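Local coordinates for protein adenylate kinase (Cryptosporidium parvum Iowa II, PDB 3BE4) that probably catalyses reversible phosphoryl transfer between ATP and AMP, as adenylate kinases do, and here holds the two-substrate analogue bis(adenosine)-5'-pentaphosphate, at residues C22-T36 against F77-F91. Sequence-based numbering, arbitrary orientation. Where two conformers were deposited one is given.
Sequences CEFIKKEYGLAHLST and FDLGVCVNGFVLDGF. With AP5 (bis(adenosine)-5'-pentaphosphate), chain C.
H33 and D89 are joined side chain to side chain: NE2 of H33 donates to OD2 of D89 over 2.7 Å. The oxygen lies in the imidazole plane and accepts the N-H on its anti lone pair, while ring and carboxylate stand only 16° apart. With CG anti to the backbone N (chi1 172°), the H33 ring runs along its own strand toward D89, and CB of C22 covers one ring face. A histidine suits this place because it offers a flat N-H donor to the acid, whose side chain lies about 4 Å from a bound magnesium ion; the bond fixes how the carboxylate is turned.

Beneath this pair, strands 32-35 and 86-89 run parallel in the P-loop NTPase core, as the edge strand and its neighbour in the order 2-3-1-4-5. V87 N donates to A32 O (2.8 Å), and L34 N to V87 O (2.9 Å). V87 shares the face of H33 and D89; its branched methyls meet SG of C22 and CG2 of I25, seating helix 18-29 on the sheet. On the other face, CB of L34 lies 3.7 Å from CD2 of L88, the two leucines side by side, while the methyls of L34 reach SG of C82. G85 suits its place, since its phi of 109° is easy for glycine and its CA lets CD2 of L31 pack within 3.8 Å.

At the C-terminal end of the strands the contact forms part of the pocket for one adenine. OG1 of T36 donates to N7A of the inhibitor (2.8 Å), and G90 O accepts from N6A (3.0 Å). A threonine serves doubly here, its CG2 resting on CB of F91. One water donates to both D89 O and phosphate oxygen O2A, linking strand end to ligand.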
loop_
_atom_site.group_PDB
_atom_site.type_symbol
_atom_site.label_atom_id
_atom_site.label_comp_id
_atom_site.label_asym_id
_atom_site.label_seq_id
_atom_site.Cartn_x
_atom_site.Cartn_y
_atom_site.Cartn_z
ATOM N N CYS A 22 -5.676 -1.679 5.105
ATOM C CA CYS A 22 -4.656 -2.464 5.852
ATOM C C CYS A 22 -4.814 -2.309 7.372
ATOM O O CYS A 22 -4.351 -3.127 8.114
ATOM C CB CYS A 22 -3.241 -2.195 5.408
ATOM S SG CYS A 22 -2.951 -2.840 3.784
ATOM N N GLU A 23 -5.411 -1.208 7.799
ATOM C CA GLU A 23 -5.669 -1.072 9.223
ATOM C C GLU A 23 -6.562 -2.183 9.705
ATOM O O GLU A 23 -6.295 -2.752 10.793
ATOM C CB GLU A 23 -6.299 0.311 9.550
ATOM C CG GLU A 23 -6.731 0.362 11.046
ATOM C CD GLU A 23 -5.686 1.188 11.816
ATOM O OE1 GLU A 23 -4.446 1.094 11.478
ATOM O OE2 GLU A 23 -6.127 1.987 12.694
ATOM N N PHE A 24 -7.671 -2.490 9.032
ATOM C CA PHE A 24 -8.535 -3.601 9.566
ATOM C C PHE A 24 -7.816 -4.880 9.278
ATOM O O PHE A 24 -7.933 -5.802 10.042
ATOM C CB PHE A 24 -10.039 -3.689 9.121
ATOM C CG PHE A 24 -10.331 -4.653 7.979
ATOM C CD1 PHE A 24 -10.167 -4.186 6.667
ATOM C CD2 PHE A 24 -10.824 -5.909 8.162
ATOM C CE1 PHE A 24 -10.412 -4.985 5.510
ATOM C CE2 PHE A 24 -11.099 -6.740 7.058
ATOM C CZ PHE A 24 -10.874 -6.274 5.675
ATOM N N ILE A 25 -7.181 -5.029 8.102
ATOM C CA ILE A 25 -6.576 -6.347 7.807
ATOM C C ILE A 25 -5.502 -6.725 8.833
ATOM O O ILE A 25 -5.417 -7.885 9.279
ATOM C CB ILE A 25 -5.963 -6.293 6.375
ATOM C CG1 ILE A 25 -7.068 -6.200 5.298
ATOM C CG2 ILE A 25 -5.078 -7.538 6.120
ATOM C CD1 ILE A 25 -6.468 -5.930 3.851
ATOM N N LYS A 26 -4.630 -5.791 9.256
ATOM C CA LYS A 26 -3.590 -6.042 10.257
ATOM C C LYS A 26 -4.259 -6.476 11.519
ATOM O O LYS A 26 -3.793 -7.443 12.173
ATOM C CB LYS A 26 -2.958 -4.672 10.671
ATOM C CG LYS A 26 -1.982 -4.363 9.899
ATOM C CD LYS A 26 -1.615 -2.836 10.106
ATOM C CE LYS A 26 -1.721 -2.197 11.480
ATOM N NZ LYS A 26 -1.040 -0.779 11.351
ATOM N N LYS A 27 -5.306 -5.800 11.880
ATOM C CA LYS A 27 -5.830 -5.971 13.220
ATOM C C LYS A 27 -6.703 -7.239 13.195
ATOM O O LYS A 27 -6.540 -8.101 14.080
ATOM C CB LYS A 27 -6.622 -4.762 13.641
ATOM N N GLU A 28 -7.493 -7.461 12.179
ATOM C CA GLU A 28 -8.430 -8.588 12.247
ATOM C C GLU A 28 -7.738 -9.902 11.966
ATOM O O GLU A 28 -8.202 -10.981 12.404
ATOM C CB GLU A 28 -9.448 -8.408 11.124
ATOM C CG GLU A 28 -10.724 -9.071 11.428
ATOM C CD GLU A 28 -11.743 -7.969 11.650
ATOM O OE1 GLU A 28 -12.865 -8.119 11.137
ATOM O OE2 GLU A 28 -11.371 -6.928 12.254
ATOM N N TYR A 29 -6.803 -9.841 11.007
ATOM C CA TYR A 29 -6.143 -11.108 10.539
ATOM C C TYR A 29 -4.734 -11.292 11.112
ATOM O O TYR A 29 -4.138 -12.335 10.813
ATOM C CB TYR A 29 -6.139 -11.208 9.033
ATOM C CG TYR A 29 -7.463 -11.175 8.481
ATOM C CD1 TYR A 29 -8.164 -12.341 8.243
ATOM C CD2 TYR A 29 -8.025 -9.942 8.118
ATOM C CE1 TYR A 29 -9.496 -12.330 7.763
ATOM C CE2 TYR A 29 -9.343 -9.865 7.613
ATOM C CZ TYR A 29 -10.058 -11.062 7.412
ATOM O OH TYR A 29 -11.315 -10.960 6.859
ATOM N N GLY A 30 -4.156 -10.291 11.778
ATOM C CA GLY A 30 -2.795 -10.430 12.460
ATOM C C GLY A 30 -1.671 -10.562 11.447
ATOM O O GLY A 30 -0.664 -11.266 11.671
ATOM N N LEU A 31 -1.852 -9.824 10.344
ATOM C CA LEU A 31 -0.822 -9.865 9.267
ATOM C C LEU A 31 0.155 -8.729 9.403
ATOM O O LEU A 31 -0.200 -7.624 9.867
ATOM C CB LEU A 31 -1.507 -9.771 7.924
ATOM C CG LEU A 31 -2.684 -10.714 7.627
ATOM C CD1 LEU A 31 -3.169 -10.643 6.110
ATOM C CD2 LEU A 31 -2.271 -12.189 7.934
ATOM N N ALA A 32 1.380 -8.916 8.849
ATOM C CA ALA A 32 2.350 -7.793 8.874
ATOM C C ALA A 32 1.973 -6.866 7.690
ATOM O O ALA A 32 1.698 -7.439 6.643
ATOM C CB ALA A 32 3.712 -8.356 8.547
ATOM N N HIS A 33 1.874 -5.561 7.897
ATOM C CA HIS A 33 1.520 -4.719 6.788
ATOM C C HIS A 33 2.861 -4.161 6.231
ATOM O O HIS A 33 3.588 -3.433 6.961
ATOM C CB HIS A 33 0.719 -3.603 7.365
ATOM C CG HIS A 33 0.432 -2.542 6.368
ATOM N ND1 HIS A 33 0.232 -1.245 6.756
ATOM C CD2 HIS A 33 0.278 -2.587 5.009
ATOM C CE1 HIS A 33 0.005 -0.486 5.678
ATOM N NE2 HIS A 33 -0.027 -1.294 4.614
ATOM N N LEU A 34 3.158 -4.426 4.954
ATOM C CA LEU A 34 4.323 -3.859 4.352
ATOM C C LEU A 34 3.989 -2.859 3.236
ATOM O O LEU A 34 3.602 -3.325 2.179
ATOM C CB LEU A 34 5.178 -4.974 3.749
ATOM C CG LEU A 34 6.074 -5.904 4.656
ATOM C CD1 LEU A 34 5.297 -6.826 5.383
ATOM C CD2 LEU A 34 7.025 -6.784 3.799
ATOM N N SER A 35 3.968 -1.565 3.571
ATOM C CA SER A 35 3.762 -0.525 2.617
ATOM C C SER A 35 5.160 -0.079 2.270
ATOM O O SER A 35 5.774 0.538 3.158
ATOM C CB SER A 35 2.929 0.582 3.234
ATOM O OG SER A 35 3.053 1.810 2.531
ATOM N N THR A 36 5.653 -0.289 0.990
ATOM C CA THR A 36 6.940 0.167 0.736
ATOM C C THR A 36 6.991 1.745 0.691
ATOM O O THR A 36 8.080 2.300 1.011
ATOM C CB THR A 36 7.377 -0.339 -0.642
ATOM O OG1 THR A 36 6.250 -0.383 -1.458
ATOM C CG2 THR A 36 7.898 -1.795 -0.502
ATOM N N PHE A 77 11.245 -10.192 5.132
ATOM C CA PHE A 77 11.114 -11.636 5.052
ATOM C C PHE A 77 12.266 -12.318 5.752
ATOM O O PHE A 77 11.990 -13.234 6.525
ATOM C CB PHE A 77 11.077 -12.070 3.595
ATOM C CG PHE A 77 9.659 -11.916 3.038
ATOM C CD1 PHE A 77 8.711 -12.932 3.138
ATOM C CD2 PHE A 77 9.275 -10.720 2.362
ATOM C CE1 PHE A 77 7.368 -12.827 2.632
ATOM C CE2 PHE A 77 7.909 -10.557 1.808
ATOM C CZ PHE A 77 6.998 -11.599 1.882
ATOM N N ASP A 78 13.486 -11.817 5.539
ATOM C CA ASP A 78 14.663 -12.532 6.112
ATOM C C ASP A 78 14.609 -12.433 7.661
ATOM O O ASP A 78 15.138 -13.327 8.398
ATOM C CB ASP A 78 15.938 -11.876 5.614
ATOM C CG ASP A 78 16.265 -12.308 4.087
ATOM O OD1 ASP A 78 15.636 -13.240 3.581
ATOM O OD2 ASP A 78 17.162 -11.658 3.542
ATOM N N LEU A 79 14.086 -11.332 8.193
ATOM C CA LEU A 79 14.070 -11.161 9.691
ATOM C C LEU A 79 12.996 -12.009 10.357
ATOM O O LEU A 79 12.961 -11.974 11.583
ATOM C CB LEU A 79 13.855 -9.688 10.014
ATOM C CG LEU A 79 14.973 -8.670 9.577
ATOM C CD1 LEU A 79 14.416 -7.306 9.769
ATOM C CD2 LEU A 79 16.276 -8.887 10.368
ATOM N N GLY A 80 12.053 -12.553 9.584
ATOM C CA GLY A 80 10.875 -13.379 10.121
ATOM C C GLY A 80 9.609 -12.596 10.295
ATOM O O GLY A 80 8.644 -13.111 10.901
ATOM N N VAL A 81 9.576 -11.334 9.853
ATOM C CA VAL A 81 8.389 -10.433 10.038
ATOM C C VAL A 81 7.130 -11.006 9.359
ATOM O O VAL A 81 6.005 -10.668 9.792
ATOM C CB VAL A 81 8.759 -9.001 9.505
ATOM C CG1 VAL A 81 7.531 -8.062 9.456
ATOM C CG2 VAL A 81 9.859 -8.396 10.373
ATOM N N CYS A 82 7.312 -11.902 8.386
ATOM C CA CYS A 82 6.180 -12.237 7.495
ATOM C C CYS A 82 5.673 -13.633 7.695
ATOM O O CYS A 82 4.783 -14.133 7.013
ATOM C CB CYS A 82 6.590 -12.177 6.023
ATOM S SG CYS A 82 7.016 -10.444 5.672
ATOM N N VAL A 83 6.307 -14.402 8.612
ATOM C CA VAL A 83 5.940 -15.818 8.814
ATOM C C VAL A 83 4.498 -16.047 9.239
ATOM O O VAL A 83 3.880 -17.097 8.883
ATOM C CB VAL A 83 6.966 -16.579 9.732
ATOM C CG1 VAL A 83 8.449 -16.223 9.338
ATOM C CG2 VAL A 83 6.601 -16.439 11.303
ATOM N N ASN A 84 3.952 -15.070 9.935
ATOM C CA ASN A 84 2.550 -15.121 10.336
ATOM C C ASN A 84 1.554 -14.501 9.311
ATOM O O ASN A 84 0.412 -14.299 9.590
ATOM C CB ASN A 84 2.349 -14.569 11.737
ATOM C CG ASN A 84 2.738 -15.582 12.840
ATOM O OD1 ASN A 84 2.815 -16.773 12.605
ATOM N ND2 ASN A 84 2.952 -15.064 14.015
ATOM N N GLY A 85 2.032 -14.244 8.100
ATOM C CA GLY A 85 1.153 -13.701 7.077
ATOM C C GLY A 85 1.557 -12.222 6.839
ATOM O O GLY A 85 2.225 -11.582 7.626
ATOM N N PHE A 86 1.081 -11.749 5.689
ATOM C CA PHE A 86 1.473 -10.345 5.397
ATOM C C PHE A 86 0.463 -9.829 4.380
ATOM O O PHE A 86 -0.242 -10.551 3.696
ATOM C CB PHE A 86 2.872 -10.350 4.697
ATOM C CG PHE A 86 3.009 -11.202 3.448
ATOM C CD1 PHE A 86 2.623 -10.699 2.217
ATOM C CD2 PHE A 86 3.696 -12.468 3.504
ATOM C CE1 PHE A 86 2.771 -11.453 1.038
ATOM C CE2 PHE A 86 3.888 -13.208 2.343
ATOM C CZ PHE A 86 3.419 -12.711 1.082
ATOM N N VAL A 87 0.397 -8.471 4.412
ATOM C CA VAL A 87 -0.310 -7.769 3.345
ATOM C C VAL A 87 0.630 -6.691 2.761
ATOM O O VAL A 87 1.136 -5.843 3.479
ATOM C CB VAL A 87 -1.664 -7.149 3.816
ATOM C CG1 VAL A 87 -1.554 -6.267 5.097
ATOM C CG2 VAL A 87 -2.292 -6.399 2.646
ATOM N N LEU A 88 0.943 -6.904 1.493
ATOM C CA LEU A 88 1.863 -5.967 0.705
ATOM C C LEU A 88 0.997 -4.927 0.029
ATOM O O LEU A 88 -0.036 -5.217 -0.504
ATOM C CB LEU A 88 2.636 -6.782 -0.350
ATOM C CG LEU A 88 3.420 -7.921 0.202
ATOM C CD1 LEU A 88 4.190 -8.666 -0.944
ATOM C CD2 LEU A 88 4.270 -7.642 1.313
ATOM N N ASP A 89 1.438 -3.624 0.164
ATOM C CA ASP A 89 0.553 -2.522 -0.174
ATOM C C ASP A 89 1.537 -1.563 -0.953
ATOM O O ASP A 89 2.468 -0.938 -0.448
ATOM C CB ASP A 89 0.173 -1.921 1.226
ATOM C CG ASP A 89 -0.327 -0.481 1.156
ATOM O OD1 ASP A 89 -0.418 0.137 0.016
ATOM O OD2 ASP A 89 -0.620 0.037 2.301
ATOM N N GLY A 90 1.189 -1.529 -2.242
ATOM C CA GLY A 90 2.095 -0.675 -3.085
ATOM C C GLY A 90 3.315 -1.430 -3.550
ATOM O O GLY A 90 4.305 -0.799 -3.884
ATOM N N PHE A 91 3.367 -2.720 -3.279
ATOM C CA PHE A 91 4.513 -3.572 -3.744
ATOM C C PHE A 91 3.876 -4.900 -3.953
ATOM O O PHE A 91 3.126 -5.361 -3.094
ATOM C CB PHE A 91 5.607 -3.694 -2.631
ATOM C CG PHE A 91 6.675 -4.645 -3.002
ATOM C CD1 PHE A 91 7.848 -4.197 -3.635
ATOM C CD2 PHE A 91 6.466 -5.994 -2.832
ATOM C CE1 PHE A 91 8.819 -5.169 -4.057
ATOM C CE2 PHE A 91 7.470 -6.928 -3.231
ATOM C CZ PHE A 91 8.595 -6.518 -3.873
HETATM P PA AP5 C . 2.833 5.179 -1.189
HETATM O O1A AP5 C . 2.975 5.763 0.226
HETATM O O2A AP5 C . 2.406 3.796 -1.355
HETATM O O3A AP5 C . 1.888 6.142 -2.050
HETATM P PB AP5 C . 0.940 5.841 -3.290
HETATM O O1B AP5 C . 1.412 4.698 -4.049
HETATM O O2B AP5 C . 0.687 7.190 -3.974
HETATM O O3B AP5 C . -0.446 5.381 -2.457
HETATM P PG AP5 C . -1.134 6.059 -1.224
HETATM O O1G AP5 C . -1.294 7.508 -1.529
HETATM O O2G AP5 C . -0.384 5.631 -0.030
HETATM O O3G AP5 C . -2.520 5.317 -1.387
HETATM P PD AP5 C . -3.355 4.239 -0.490
HETATM O O1D AP5 C . -2.514 3.842 0.646
HETATM O O2D AP5 C . -3.880 3.259 -1.455
HETATM O O3D AP5 C . -4.618 5.109 -0.035
HETATM P PE AP5 C . -4.976 5.629 1.428
HETATM O O1E AP5 C . -3.886 6.426 1.915
HETATM O O2E AP5 C . -5.484 4.504 2.306
HETATM O O5F AP5 C . 4.192 5.290 -2.022
HETATM C C5F AP5 C . 4.847 6.556 -1.840
HETATM C C4F AP5 C . 5.843 6.625 -3.070
HETATM O O4F AP5 C . 6.972 5.862 -2.714
HETATM C C3F AP5 C . 5.403 6.110 -4.388
HETATM O O3F AP5 C . 4.654 7.067 -5.106
HETATM C C2F AP5 C . 6.805 5.895 -4.994
HETATM O O2F AP5 C . 7.478 7.189 -5.250
HETATM C C1F AP5 C . 7.564 5.221 -3.865
HETATM N N9A AP5 C . 7.326 3.803 -3.869
HETATM C C8A AP5 C . 6.564 3.135 -2.871
HETATM N N7A AP5 C . 6.530 1.837 -3.121
HETATM C C5A AP5 C . 7.319 1.617 -4.268
HETATM C C6A AP5 C . 7.673 0.456 -4.927
HETATM N N6A AP5 C . 7.212 -0.786 -4.737
HETATM N N1A AP5 C . 8.502 0.668 -6.056
HETATM C C2A AP5 C . 8.948 1.879 -6.310
HETATM N N3A AP5 C . 8.638 3.038 -5.691
HETATM C C4A AP5 C . 7.826 2.864 -4.549
HETATM O O5J AP5 C . -6.261 6.473 1.108
HETATM C C5J AP5 C . -6.136 7.795 0.387
HETATM C C4J AP5 C . -7.273 8.665 0.964
HETATM O O4J AP5 C . -8.602 8.171 0.708
HETATM C C3J AP5 C . -7.091 8.934 2.460
HETATM O O3J AP5 C . -7.468 10.264 2.742
HETATM C C2J AP5 C . -8.163 8.014 2.953
HETATM O O2J AP5 C . -8.689 8.464 4.195
HETATM C C1J AP5 C . -9.319 8.056 2.052
HETATM N N9B AP5 C . -10.139 6.900 1.865
HETATM C C8B AP5 C . -9.747 5.566 1.967
HETATM N N7B AP5 C . -10.804 4.796 1.649
HETATM C C5B AP5 C . -11.867 5.615 1.353
HETATM C C6B AP5 C . -13.164 5.385 0.794
HETATM N N6B AP5 C . -13.580 4.136 0.583
HETATM N N1B AP5 C . -13.962 6.464 0.564
HETATM C C2B AP5 C . -13.456 7.762 0.726
HETATM N N3B AP5 C . -12.193 8.047 1.168
HETATM C C4B AP5 C . -11.352 6.972 1.394
HETATM O O HOH W 1 3.603 1.511 -0.833
#